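Local coordinates for pesticidal crystal protein Cry2Aa (Bacillus thuringiensis serovar kurstaki, PDB 1I5P) that kills dipteran and lepidopteran insect larvae by binding to their midgut epithelial cells and promoting colloid-osmotic lysis, at residues V269-N274 / N469-I474; N305-G310 / G481-L486; S370-R375 / D420-N425; F494-I499 / Y534-N539; F516-D521 / D618-M623. All blocks are in the same frame, centred on the assembly; numbering follows the deposited sequence.

Interaction 1 of 5, residues V269-N274 / N469-I474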
# COMPACT_ATOMS: atom_id res chain seq x y z
N VAL A 269 1.07 1.82 -11.86
CA VAL A 269 1.01 2.32 -10.50
C VAL A 269 2.31 1.84 -9.87
O VAL A 269 2.45 0.66 -9.53
CB VAL A 269 -0.20 1.70 -9.77
CG1 VAL A 269 -0.25 2.18 -8.32
CG2 VAL A 269 -1.48 2.08 -10.50
N SER A 270 3.28 2.75 -9.74
CA SER A 270 4.60 2.40 -9.22
C SER A 270 4.65 1.98 -7.76
O SER A 270 5.61 1.33 -7.32
CB SER A 270 5.57 3.56 -9.44
OG SER A 270 5.38 4.57 -8.47
N SER A 271 3.63 2.34 -6.99
CA SER A 271 3.59 1.97 -5.58
C SER A 271 2.20 2.16 -5.02
O SER A 271 1.37 2.87 -5.60
CB SER A 271 4.59 2.80 -4.78
OG SER A 271 4.28 4.18 -4.86
N GLY A 272 1.94 1.53 -3.88
CA GLY A 272 0.64 1.66 -3.25
C GLY A 272 0.80 1.97 -1.77
O GLY A 272 1.84 2.45 -1.34
N ALA A 273 -0.24 1.70 -1.00
CA ALA A 273 -0.19 1.95 0.43
C ALA A 273 0.78 0.99 1.10
O ALA A 273 1.03 -0.11 0.59
CB ALA A 273 -1.58 1.78 1.04
N ASN A 274 1.34 1.40 2.23
CA ASN A 274 2.26 0.54 2.96
C ASN A 274 1.47 -0.50 3.74
O ASN A 274 0.26 -0.39 3.90
CB ASN A 274 3.07 1.34 3.99
CG ASN A 274 4.01 2.34 3.36
OD1 ASN A 274 4.69 2.04 2.38
ND2 ASN A 274 4.08 3.53 3.94
N ASN A 469 6.20 -2.18 1.06
CA ASN A 469 5.58 -1.48 -0.05
C ASN A 469 6.04 -2.11 -1.36
O ASN A 469 7.13 -2.68 -1.43
CB ASN A 469 5.97 0.01 0.00
CG ASN A 469 5.07 0.87 -0.86
OD1 ASN A 469 5.21 0.90 -2.08
ND2 ASN A 469 4.14 1.58 -0.22
N ARG A 470 5.20 -2.01 -2.38
CA ARG A 470 5.51 -2.57 -3.69
C ARG A 470 6.60 -1.79 -4.42
O ARG A 470 7.27 -2.33 -5.30
CB ARG A 470 4.26 -2.61 -4.56
CG ARG A 470 3.26 -3.68 -4.18
CD ARG A 470 2.20 -3.80 -5.26
NE ARG A 470 1.58 -5.12 -5.27
CZ ARG A 470 0.47 -5.45 -4.62
NH1 ARG A 470 -0.17 -4.54 -3.90
NH2 ARG A 470 -0.01 -6.68 -4.71
N LYS A 471 6.75 -0.51 -4.06
CA LYS A 471 7.74 0.36 -4.69
C LYS A 471 9.01 -0.38 -5.08
O LYS A 471 9.64 -1.02 -4.24
CB LYS A 471 8.09 1.52 -3.76
CG LYS A 471 9.02 2.54 -4.39
CD LYS A 471 8.39 3.13 -5.64
CE LYS A 471 9.22 4.27 -6.20
NZ LYS A 471 8.53 4.96 -7.32
N ASN A 472 9.38 -0.29 -6.35
CA ASN A 472 10.57 -0.99 -6.82
C ASN A 472 11.27 -0.27 -7.98
O ASN A 472 12.47 -0.48 -8.20
CB ASN A 472 10.17 -2.41 -7.22
CG ASN A 472 11.36 -3.35 -7.39
OD1 ASN A 472 12.39 -3.18 -6.75
ND2 ASN A 472 11.20 -4.36 -8.24
N ASN A 473 10.54 0.58 -8.69
CA ASN A 473 11.13 1.29 -9.83
C ASN A 473 11.99 2.48 -9.39
O ASN A 473 11.69 3.63 -9.70
CB ASN A 473 10.05 1.75 -10.81
CG ASN A 473 9.13 2.80 -10.23
OD1 ASN A 473 8.72 2.72 -9.08
ND2 ASN A 473 8.80 3.80 -11.04
N ILE A 474 13.06 2.16 -8.68
CA ILE A 474 13.99 3.17 -8.19
C ILE A 474 15.27 3.03 -9.02
O ILE A 474 15.96 2.01 -8.94
CB ILE A 474 14.34 2.94 -6.71
CG1 ILE A 474 13.06 2.91 -5.87
CG2 ILE A 474 15.27 4.04 -6.23
CD1 ILE A 474 13.25 2.37 -4.46
O HOH W 1 7.56 -0.27 -8.34
O HOH W 2 6.35 6.05 -5.91
O HOH W 3 2.41 -0.94 -1.87
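The loops 269-274 and 469-474 run in nearly opposite directions, and S271 and K471 come within 4.5 Å of each other, CA to CA. The amide of N469 does most of the work. Its ND2 gives one bond to the backbone O of G272 and one to OD1 of N274, each 2.7 Å long. Both acceptors are met from above their carbonyl planes, and the amide planes of N274 and N469 stand 74° apart. The other end of the N469 amide closes an Asx turn: OD1 accepts from K471 N at 2.9 Å, on a lone pair. With CG anti to the backbone N (chi1 -163°), this amide turns toward G272 O and N274 OD1.

K471 bends at chi2 and brings NZ to OD1 of N473 at 2.9 Å. A weak bond to S270 OG follows at 3.4 Å, and H485 ND1 is a further partner. S270 OG itself bonds T495 O of the C-terminal domain. Water 2 joins S270 OG, S271 OG and K471 NZ, while water 3 joins A273 O to R470 N. The contact is therefore buried yet mainly polar: the N469 amide and waters serve loop carbonyls, and the lysine serves side-chain oxygens.

Interaction 2 of 5, residues N305-G310 / G481-L486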
# COMPACT_ATOMS: atom_id res chain seq x y z
N ASN A 305 11.14 8.78 1.88
CA ASN A 305 11.65 9.16 0.57
C ASN A 305 13.12 8.81 0.39
O ASN A 305 13.68 8.97 -0.69
CB ASN A 305 11.42 10.65 0.33
CG ASN A 305 12.11 11.53 1.35
OD1 ASN A 305 12.09 11.24 2.55
ND2 ASN A 305 12.72 12.61 0.89
N TYR A 306 13.75 8.31 1.45
CA TYR A 306 15.15 7.92 1.39
C TYR A 306 15.28 6.42 1.13
O TYR A 306 14.29 5.68 1.22
CB TYR A 306 15.87 8.28 2.69
CG TYR A 306 16.19 9.76 2.80
CD1 TYR A 306 15.25 10.66 3.28
CD2 TYR A 306 17.42 10.25 2.36
CE1 TYR A 306 15.51 12.03 3.31
CE2 TYR A 306 17.69 11.62 2.38
CZ TYR A 306 16.74 12.50 2.86
OH TYR A 306 17.02 13.84 2.86
N ILE A 307 16.49 5.99 0.80
CA ILE A 307 16.75 4.58 0.53
C ILE A 307 17.30 3.88 1.77
O ILE A 307 18.42 4.14 2.21
CB ILE A 307 17.71 4.41 -0.65
CG1 ILE A 307 17.05 4.98 -1.92
CG2 ILE A 307 18.09 2.95 -0.85
CD1 ILE A 307 17.90 4.93 -3.16
N LEU A 308 16.47 3.00 2.34
CA LEU A 308 16.80 2.25 3.55
C LEU A 308 18.10 1.47 3.41
O LEU A 308 18.26 0.67 2.49
CB LEU A 308 15.66 1.29 3.88
CG LEU A 308 15.79 0.40 5.12
CD1 LEU A 308 15.87 1.27 6.37
CD2 LEU A 308 14.59 -0.55 5.21
N SER A 309 19.01 1.69 4.35
CA SER A 309 20.30 1.02 4.34
C SER A 309 20.38 -0.04 5.43
O SER A 309 20.85 -1.16 5.19
CB SER A 309 21.42 2.05 4.56
OG SER A 309 22.68 1.41 4.59
N GLY A 310 19.92 0.31 6.62
CA GLY A 310 19.95 -0.63 7.73
C GLY A 310 19.61 0.01 9.06
O GLY A 310 18.93 1.03 9.12
N GLY A 481 20.61 11.23 -1.24
CA GLY A 481 20.17 9.98 -0.63
C GLY A 481 18.75 9.54 -0.95
O GLY A 481 18.36 8.41 -0.62
N THR A 482 17.98 10.39 -1.61
CA THR A 482 16.60 10.03 -1.93
C THR A 482 16.43 9.26 -3.23
O THR A 482 17.36 9.13 -4.03
CB THR A 482 15.70 11.28 -1.98
OG1 THR A 482 16.14 12.15 -3.04
CG2 THR A 482 15.75 12.03 -0.65
N MET A 483 15.21 8.78 -3.43
CA MET A 483 14.85 8.00 -4.60
C MET A 483 14.75 8.76 -5.91
O MET A 483 14.18 9.85 -5.98
CB MET A 483 13.49 7.33 -4.40
CG MET A 483 13.39 6.31 -3.30
SD MET A 483 11.66 5.81 -3.12
CE MET A 483 11.77 4.85 -1.60
N ILE A 484 15.30 8.16 -6.95
CA ILE A 484 15.18 8.71 -8.29
C ILE A 484 14.24 7.68 -8.93
O ILE A 484 14.56 6.49 -8.99
CB ILE A 484 16.52 8.76 -9.05
CG1 ILE A 484 17.42 9.84 -8.43
CG2 ILE A 484 16.26 9.06 -10.53
CD1 ILE A 484 18.78 10.01 -9.12
N HIS A 485 13.08 8.14 -9.37
CA HIS A 485 12.08 7.27 -9.97
C HIS A 485 12.40 6.86 -11.39
O HIS A 485 12.74 7.69 -12.22
CB HIS A 485 10.72 7.96 -9.91
CG HIS A 485 10.30 8.30 -8.52
ND1 HIS A 485 9.66 7.39 -7.70
CD2 HIS A 485 10.52 9.40 -7.76
CE1 HIS A 485 9.50 7.92 -6.50
NE2 HIS A 485 10.02 9.14 -6.51
N LEU A 486 12.28 5.56 -11.67
CA LEU A 486 12.57 5.05 -13.00
C LEU A 486 11.30 4.93 -13.85
O LEU A 486 10.38 4.19 -13.51
CB LEU A 486 13.26 3.69 -12.91
CG LEU A 486 13.67 3.02 -14.23
CD1 LEU A 486 14.61 3.95 -15.00
CD2 LEU A 486 14.36 1.68 -13.95
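The methyl CG2 of T482 sits over the face of the Y306 ring. It lies 3.7 Å from the centroid of that ring and 13° off its normal, a CH-pi contact. The torsion of T482 puts this methyl beside its own backbone N (OG1 chi1 63°), while OG1 turns to N480. The same methyl CG2 also touches ND2 of N305 at 3.4 Å. ND2 of N305 is bonded in turn to A501 O.

The backbones meet in a single bridge between Y306 and T482. M483 N donates to N305 O over 3.1 Å, nearly along the C=O axis. The second bond, from I307 N to G481 O, is weak at 3.4 Å. G481 has a positive phi of 98° and lies close against the Y306 ring, with G481 O 3.6 Å from Y306 CD2. Next to the bridge CG1 of I307 packs on CG of M483 at 4.1 Å, and the extended methionine chain brings CE near Y306 O.

The bridge lies just ahead of both strand 308-321 of the middle domain and strand 483-486. I474 of strand 474-477 touches both I307 and M483. Strand 329-342 lies against Y306 through Y342, and strand 483-486 runs on beside strand 530-537.

Interaction 3 of 5, residues S370-R375 / D420-N425; sequences STPFVR and DYFIRN
The ring of F422 meets two neighbouring bumps from 370-375. CG1 of V374 presses on its CD2 at 3.5 Å, and CG of P372 reaches the same atom at 3.6 Å. Both come in obliquely, so that corner of the ring fits the notch between proline and valine. The side chains of V374 and F422 run alongside each other in the same direction. NH2 of R424 stands over one face of the ring, toward its rim. The bend of R424 at chi2 (-58°) folds its guanidinium back to this place, with NH1 against CB of P372. NE of R424 bonds K471 O.

I423 is the larger knob. It points at 370-375 and its CD1 ends 3.5 Å from both V374 C and R375 N, against the backbone where V374 and R375 form a classic beta bulge opposite Q399. Its CB lies 3.9 Å from CB of F373.

One direct backbone bond crosses, from I423 N to F373 O at 2.9 Å. Water 4 bridges F373 N and I423 O, and water 5 bridges V374 O and Y421 O.

The strands cross at 123°, and they belong to two different sheets of the middle domain. L308 of strand 308-321 touches both F373 and I423. Strand 462-469 pairs with strand 422-430, and helix 238-259 packs on Y421.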
# COMPACT_ATOMS: atom_id res chain seq x y z
N SER A 370 20.09 -3.10 -4.63
CA SER A 370 20.38 -4.37 -5.27
C SER A 370 19.84 -5.54 -4.45
O SER A 370 19.29 -6.49 -5.01
CB SER A 370 21.89 -4.53 -5.47
OG SER A 370 22.54 -4.82 -4.24
N THR A 371 20.00 -5.48 -3.13
CA THR A 371 19.50 -6.54 -2.26
C THR A 371 18.75 -5.93 -1.08
O THR A 371 19.21 -5.96 0.05
CB THR A 371 20.63 -7.43 -1.72
OG1 THR A 371 21.48 -6.67 -0.86
CG2 THR A 371 21.46 -8.00 -2.87
N PRO A 372 17.57 -5.36 -1.35
CA PRO A 372 16.77 -4.75 -0.29
C PRO A 372 16.23 -5.77 0.70
O PRO A 372 16.20 -6.97 0.43
CB PRO A 372 15.64 -4.08 -1.07
CG PRO A 372 15.43 -5.06 -2.19
CD PRO A 372 16.86 -5.31 -2.64
N PHE A 373 15.79 -5.27 1.85
CA PHE A 373 15.21 -6.12 2.88
C PHE A 373 13.80 -6.47 2.40
O PHE A 373 13.15 -5.64 1.76
CB PHE A 373 15.11 -5.35 4.20
CG PHE A 373 16.43 -5.16 4.90
CD1 PHE A 373 16.95 -3.88 5.07
CD2 PHE A 373 17.14 -6.25 5.40
CE1 PHE A 373 18.15 -3.69 5.74
CE2 PHE A 373 18.34 -6.07 6.07
CZ PHE A 373 18.85 -4.79 6.24
N VAL A 374 13.34 -7.69 2.68
CA VAL A 374 12.00 -8.10 2.28
C VAL A 374 11.26 -8.84 3.40
O VAL A 374 10.02 -8.88 3.41
CB VAL A 374 12.03 -9.00 1.01
CG1 VAL A 374 12.45 -8.18 -0.20
CG2 VAL A 374 12.98 -10.18 1.19
N ARG A 375 12.01 -9.40 4.34
CA ARG A 375 11.39 -10.16 5.42
C ARG A 375 11.93 -9.76 6.79
O ARG A 375 13.13 -9.50 6.94
CB ARG A 375 11.64 -11.65 5.17
CG ARG A 375 10.90 -12.61 6.07
CD ARG A 375 11.25 -14.05 5.71
NE ARG A 375 10.75 -14.46 4.39
CZ ARG A 375 9.57 -15.04 4.19
NH1 ARG A 375 8.76 -15.28 5.21
NH2 ARG A 375 9.21 -15.42 2.96
N ASP A 420 5.97 -9.60 -3.70
CA ASP A 420 6.18 -8.34 -4.43
C ASP A 420 6.26 -7.10 -3.54
O ASP A 420 6.28 -5.96 -4.03
CB ASP A 420 5.09 -8.15 -5.49
CG ASP A 420 5.15 -9.22 -6.57
OD1 ASP A 420 6.21 -9.37 -7.22
OD2 ASP A 420 4.13 -9.92 -6.77
N TYR A 421 6.32 -7.30 -2.23
CA TYR A 421 6.45 -6.18 -1.31
C TYR A 421 7.86 -6.18 -0.77
O TYR A 421 8.41 -7.24 -0.44
CB TYR A 421 5.48 -6.29 -0.13
CG TYR A 421 4.07 -5.82 -0.42
CD1 TYR A 421 3.20 -6.61 -1.18
CD2 TYR A 421 3.59 -4.62 0.11
CE1 TYR A 421 1.89 -6.21 -1.41
CE2 TYR A 421 2.27 -4.22 -0.12
CZ TYR A 421 1.43 -5.02 -0.87
OH TYR A 421 0.13 -4.63 -1.10
N PHE A 422 8.45 -5.00 -0.69
CA PHE A 422 9.80 -4.86 -0.15
C PHE A 422 9.71 -4.06 1.13
O PHE A 422 8.80 -3.24 1.30
CB PHE A 422 10.72 -4.13 -1.12
CG PHE A 422 10.89 -4.81 -2.45
CD1 PHE A 422 9.99 -4.57 -3.49
CD2 PHE A 422 11.93 -5.70 -2.66
CE1 PHE A 422 10.14 -5.20 -4.72
CE2 PHE A 422 12.08 -6.34 -3.90
CZ PHE A 422 11.18 -6.09 -4.93
N ILE A 423 10.64 -4.29 2.04
CA ILE A 423 10.66 -3.51 3.26
C ILE A 423 11.40 -2.24 2.86
O ILE A 423 12.63 -2.22 2.83
CB ILE A 423 11.42 -4.24 4.39
CG1 ILE A 423 10.62 -5.47 4.84
CG2 ILE A 423 11.64 -3.29 5.57
CD1 ILE A 423 11.34 -6.32 5.86
N ARG A 424 10.65 -1.20 2.51
CA ARG A 424 11.24 0.06 2.09
C ARG A 424 11.55 1.01 3.24
O ARG A 424 12.14 2.06 3.04
CB ARG A 424 10.33 0.75 1.07
CG ARG A 424 10.25 0.01 -0.26
CD ARG A 424 11.63 -0.14 -0.90
NE ARG A 424 11.55 -0.88 -2.16
CZ ARG A 424 12.60 -1.32 -2.84
NH1 ARG A 424 13.83 -1.09 -2.40
NH2 ARG A 424 12.42 -2.00 -3.96
N ASN A 425 11.13 0.65 4.44
CA ASN A 425 11.43 1.47 5.60
C ASN A 425 11.30 0.66 6.88
O ASN A 425 10.61 -0.36 6.92
CB ASN A 425 10.51 2.70 5.67
CG ASN A 425 11.07 3.80 6.58
OD1 ASN A 425 12.25 3.78 6.92
ND2 ASN A 425 10.23 4.76 6.95
O HOH W 4 15.45 -2.44 2.14
O HOH W 5 7.78 -7.92 2.15

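Interaction 4 of 5, residues F494-I499 / Y534-N539; sequences FTISPI and YTLRGN
The hydroxyl of Y534 donates to the backbone O of P498 over 2.6 Å. The bond lies in the carbonyl plane, on a lone pair, and the oxygen is met at the edge of the tyrosine ring. CB of P498 lies 3.7 Å from the same OH, so the proline packs beside the bond it accepts. The tyrosine reaches it because its CG sits anti to its own carbonyl carbon (chi1 -58°), which sends the ring toward the turn after strand 493-496. That turn is an ST turn: S497 OG accepts from I499 N at 3.1 Å.

Behind the hydroxyl the contact is apolar. CG2 of I496 touches CD2 of Y534 at 3.9 Å, and the two side chains run antiparallel alongside one another. The other branch of I496 carries CD1 to CD2 of L536 at 4.2 Å, roughly perpendicular to it. L536 then uses CD1 to meet CZ of F494 at 4.3 Å.

The two strand axes lie 10.0 Å apart and belong to facing sheets of the C-terminal beta sandwich, a jelly roll. Strand 617-626 flanks strand 493-496, and its F624 stacks on F494 while L619 and I622 touch Y534. Strands 483-486 and 602-610 border strand 530-537.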
# COMPACT_ATOMS: atom_id res chain seq x y z
N PHE A 494 3.00 6.24 -15.76
CA PHE A 494 3.47 5.81 -14.45
C PHE A 494 3.16 6.84 -13.37
O PHE A 494 2.98 8.02 -13.66
CB PHE A 494 4.98 5.53 -14.49
CG PHE A 494 5.82 6.75 -14.80
CD1 PHE A 494 6.52 7.40 -13.80
CD2 PHE A 494 5.91 7.23 -16.10
CE1 PHE A 494 7.31 8.52 -14.08
CE2 PHE A 494 6.69 8.35 -16.40
CZ PHE A 494 7.40 8.99 -15.38
N THR A 495 3.11 6.38 -12.13
CA THR A 495 2.82 7.26 -11.00
C THR A 495 4.04 7.46 -10.12
O THR A 495 5.01 6.70 -10.18
CB THR A 495 1.70 6.70 -10.10
OG1 THR A 495 2.15 5.47 -9.50
CG2 THR A 495 0.45 6.42 -10.91
N ILE A 496 3.97 8.49 -9.29
CA ILE A 496 5.02 8.82 -8.34
C ILE A 496 4.33 9.26 -7.06
O ILE A 496 3.56 10.21 -7.07
CB ILE A 496 5.91 10.00 -8.79
CG1 ILE A 496 6.72 9.63 -10.03
CG2 ILE A 496 6.84 10.40 -7.65
CD1 ILE A 496 7.64 10.76 -10.51
N SER A 497 4.59 8.55 -5.96
CA SER A 497 3.97 8.92 -4.70
C SER A 497 4.55 10.26 -4.27
O SER A 497 5.77 10.46 -4.30
CB SER A 497 4.26 7.88 -3.62
OG SER A 497 3.94 8.41 -2.34
N PRO A 498 3.68 11.19 -3.87
CA PRO A 498 4.12 12.51 -3.42
C PRO A 498 5.05 12.39 -2.23
O PRO A 498 5.79 13.31 -1.92
CB PRO A 498 2.80 13.19 -3.06
CG PRO A 498 1.86 12.62 -4.07
CD PRO A 498 2.21 11.15 -3.99
N ILE A 499 5.03 11.23 -1.57
CA ILE A 499 5.88 11.01 -0.40
C ILE A 499 7.34 10.80 -0.80
O ILE A 499 8.25 11.11 -0.03
CB ILE A 499 5.41 9.76 0.41
CG1 ILE A 499 3.93 9.89 0.77
CG2 ILE A 499 6.28 9.60 1.66
CD1 ILE A 499 3.52 11.23 1.36
N TYR A 534 10.65 16.42 -7.15
CA TYR A 534 10.73 15.00 -7.45
C TYR A 534 11.69 14.81 -8.61
O TYR A 534 11.79 15.67 -9.49
CB TYR A 534 9.35 14.45 -7.82
CG TYR A 534 8.33 14.65 -6.72
CD1 TYR A 534 7.68 15.87 -6.57
CD2 TYR A 534 8.08 13.65 -5.79
CE1 TYR A 534 6.80 16.09 -5.52
CE2 TYR A 534 7.20 13.86 -4.73
CZ TYR A 534 6.57 15.08 -4.60
OH TYR A 534 5.74 15.31 -3.53
N THR A 535 12.40 13.69 -8.61
CA THR A 535 13.35 13.40 -9.67
C THR A 535 13.08 12.04 -10.28
O THR A 535 12.90 11.04 -9.57
CB THR A 535 14.80 13.44 -9.15
OG1 THR A 535 15.02 14.68 -8.48
CG2 THR A 535 15.79 13.31 -10.30
N LEU A 536 13.06 11.99 -11.61
CA LEU A 536 12.79 10.75 -12.31
C LEU A 536 13.76 10.53 -13.47
O LEU A 536 14.31 11.48 -14.03
CB LEU A 536 11.35 10.77 -12.83
CG LEU A 536 11.05 11.78 -13.94
CD1 LEU A 536 11.16 11.08 -15.28
CD2 LEU A 536 9.65 12.36 -13.78
N ARG A 537 13.96 9.26 -13.82
CA ARG A 537 14.84 8.87 -14.91
C ARG A 537 13.95 8.72 -16.15
O ARG A 537 13.19 7.76 -16.25
CB ARG A 537 15.52 7.54 -14.58
CG ARG A 537 16.59 7.12 -15.57
CD ARG A 537 17.79 8.04 -15.49
NE ARG A 537 18.86 7.64 -16.39
CZ ARG A 537 20.05 8.23 -16.44
NH1 ARG A 537 20.32 9.24 -15.63
NH2 ARG A 537 20.97 7.80 -17.29
N GLY A 538 14.05 9.67 -17.08
CA GLY A 538 13.23 9.63 -18.27
C GLY A 538 13.48 8.50 -19.25
O GLY A 538 14.52 7.83 -19.22
N ASN A 539 12.51 8.29 -20.14
CA ASN A 539 12.61 7.24 -21.14
C ASN A 539 12.46 7.84 -22.54
O ASN A 539 12.31 7.11 -23.52
CB ASN A 539 11.52 6.20 -20.91
CG ASN A 539 10.14 6.82 -20.86
OD1 ASN A 539 9.97 8.01 -21.12
ND2 ASN A 539 9.13 6.01 -20.51

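Interaction 5 of 5, residues F516-D521 / D618-M623; sequences FGNQGD and DLMNIM
The flat amide of N518 meets the backbone of M620, with M620 O near its plane on the ND2 side. ND2 donates to that oxygen over 2.7 Å, with an N-H...O angle of 156°, and the donor sits above the carbonyl plane of M620. The same ND2 also bonds G520 O at 3.2 Å, a partner tilted from the amide plane. One nitrogen thus ties its own loop and the facing strand together. At the other end of the amide, OD1 of N518 rests 3.3 Å from CB of M620. CE of M620 curls back toward that oxygen, since the chain bends at chi3 (76°). A chi1 of -174° stretches N518 away from its own N and carries the amide to the strand.

Water 6 contacts both N518 O and M620 O. Water 7 accepts from N621 ND2 and lies beside N518 OD1.

M620 and N621 form a classic beta bulge opposite R548 of strand 541-550, which N518 also touches. The loop 516-521 also reaches the helical domain, where Q519 N bonds S257 OG. The buried amide and its waters therefore give the bulged strand polar partners from an irregular loop.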
# COMPACT_ATOMS: atom_id res chain seq x y z
N PHE A 516 -7.11 5.98 1.95
CA PHE A 516 -7.55 4.60 1.78
C PHE A 516 -7.68 4.17 0.33
O PHE A 516 -7.58 2.98 0.03
CB PHE A 516 -8.88 4.38 2.52
CG PHE A 516 -8.84 4.80 3.96
CD1 PHE A 516 -9.40 6.01 4.36
CD2 PHE A 516 -8.21 4.01 4.91
CE1 PHE A 516 -9.33 6.43 5.68
CE2 PHE A 516 -8.13 4.42 6.25
CZ PHE A 516 -8.69 5.64 6.63
N GLY A 517 -7.91 5.12 -0.57
CA GLY A 517 -8.03 4.78 -1.98
C GLY A 517 -7.16 5.66 -2.85
O GLY A 517 -7.57 6.07 -3.94
N ASN A 518 -5.95 5.94 -2.38
CA ASN A 518 -5.02 6.82 -3.10
C ASN A 518 -3.66 6.18 -3.40
O ASN A 518 -2.69 6.89 -3.70
CB ASN A 518 -4.81 8.09 -2.27
CG ASN A 518 -3.98 9.13 -2.98
OD1 ASN A 518 -4.33 9.59 -4.07
ND2 ASN A 518 -2.86 9.53 -2.37
N GLN A 519 -3.59 4.85 -3.35
CA GLN A 519 -2.33 4.13 -3.60
C GLN A 519 -1.23 4.67 -2.69
O GLN A 519 -0.08 4.82 -3.10
CB GLN A 519 -1.90 4.27 -5.06
CG GLN A 519 -2.89 3.69 -6.08
CD GLN A 519 -2.97 2.17 -6.05
OE1 GLN A 519 -3.72 1.57 -6.82
NE2 GLN A 519 -2.20 1.54 -5.17
N GLY A 520 -1.59 4.95 -1.44
CA GLY A 520 -0.62 5.46 -0.49
C GLY A 520 -1.13 6.74 0.13
O GLY A 520 -2.16 7.26 -0.27
N ASP A 521 -0.40 7.27 1.11
CA ASP A 521 -0.84 8.49 1.77
C ASP A 521 -0.53 9.73 0.95
O ASP A 521 0.21 9.68 -0.04
CB ASP A 521 -0.21 8.61 3.17
CG ASP A 521 -0.62 7.46 4.08
OD1 ASP A 521 -1.68 6.84 3.83
OD2 ASP A 521 0.11 7.19 5.06
N ASP A 618 -3.68 19.01 -0.29
CA ASP A 618 -3.26 17.61 -0.31
C ASP A 618 -2.73 17.22 -1.68
O ASP A 618 -3.48 17.20 -2.66
CB ASP A 618 -4.42 16.69 0.04
CG ASP A 618 -4.60 16.51 1.55
OD1 ASP A 618 -3.86 15.70 2.15
OD2 ASP A 618 -5.48 17.17 2.12
N LEU A 619 -1.44 16.90 -1.76
CA LEU A 619 -0.84 16.45 -3.01
C LEU A 619 -1.01 14.94 -2.86
O LEU A 619 -0.29 14.31 -2.07
CB LEU A 619 0.64 16.81 -3.06
CG LEU A 619 1.26 17.21 -4.41
CD1 LEU A 619 2.71 16.75 -4.42
CD2 LEU A 619 0.51 16.60 -5.58
N MET A 620 -1.94 14.36 -3.61
CA MET A 620 -2.24 12.93 -3.49
C MET A 620 -1.54 11.96 -4.44
O MET A 620 -1.13 10.87 -4.01
CB MET A 620 -3.75 12.75 -3.56
CG MET A 620 -4.46 13.52 -2.46
SD MET A 620 -6.23 13.58 -2.67
CE MET A 620 -6.65 11.91 -2.17
N ASN A 621 -1.41 12.32 -5.71
CA ASN A 621 -0.72 11.45 -6.66
C ASN A 621 -0.16 12.24 -7.83
O ASN A 621 -0.68 13.30 -8.20
CB ASN A 621 -1.64 10.35 -7.20
CG ASN A 621 -0.88 9.06 -7.53
OD1 ASN A 621 0.34 9.06 -7.71
ND2 ASN A 621 -1.61 7.95 -7.63
N ILE A 622 0.91 11.71 -8.40
CA ILE A 622 1.56 12.32 -9.55
C ILE A 622 1.50 11.25 -10.62
O ILE A 622 2.08 10.17 -10.48
CB ILE A 622 3.04 12.65 -9.22
CG1 ILE A 622 3.10 13.62 -8.04
CG2 ILE A 622 3.74 13.25 -10.44
CD1 ILE A 622 4.49 13.74 -7.40
N MET A 623 0.80 11.53 -11.71
CA MET A 623 0.70 10.54 -12.76
C MET A 623 0.97 11.05 -14.16
O MET A 623 0.42 12.06 -14.59
CB MET A 623 -0.67 9.86 -12.73
CG MET A 623 -1.82 10.81 -12.57
SD MET A 623 -2.45 10.78 -10.89
CE MET A 623 -4.13 11.30 -11.22
O HOH W 6 -0.39 8.14 -3.91
O HOH W 7 -4.15 7.97 -6.45

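Overall arrangement
From the N terminus, the chain first enters interaction 1 at 269-274, after helix 238-259 and strand 267-268. Interaction 1 closes a long loop at 469-474, and interaction 3, a short closure of 370-375 on 420-425, lies wholly within it. Interaction 2 opens at 305-310 and ends at 481-486, so it crosses interaction 1 and also encloses interaction 3. Interactions 4 and 5 come after these and cross each other. They open at 494-499 and 516-521; 534-539 closes interaction 4, and 618-623 later closes interaction 5. Strands 493-496 and 617-626 pair between them. Interaction 1 touches all four others, and interaction 2 joins the middle domain to the C-terminal sandwich.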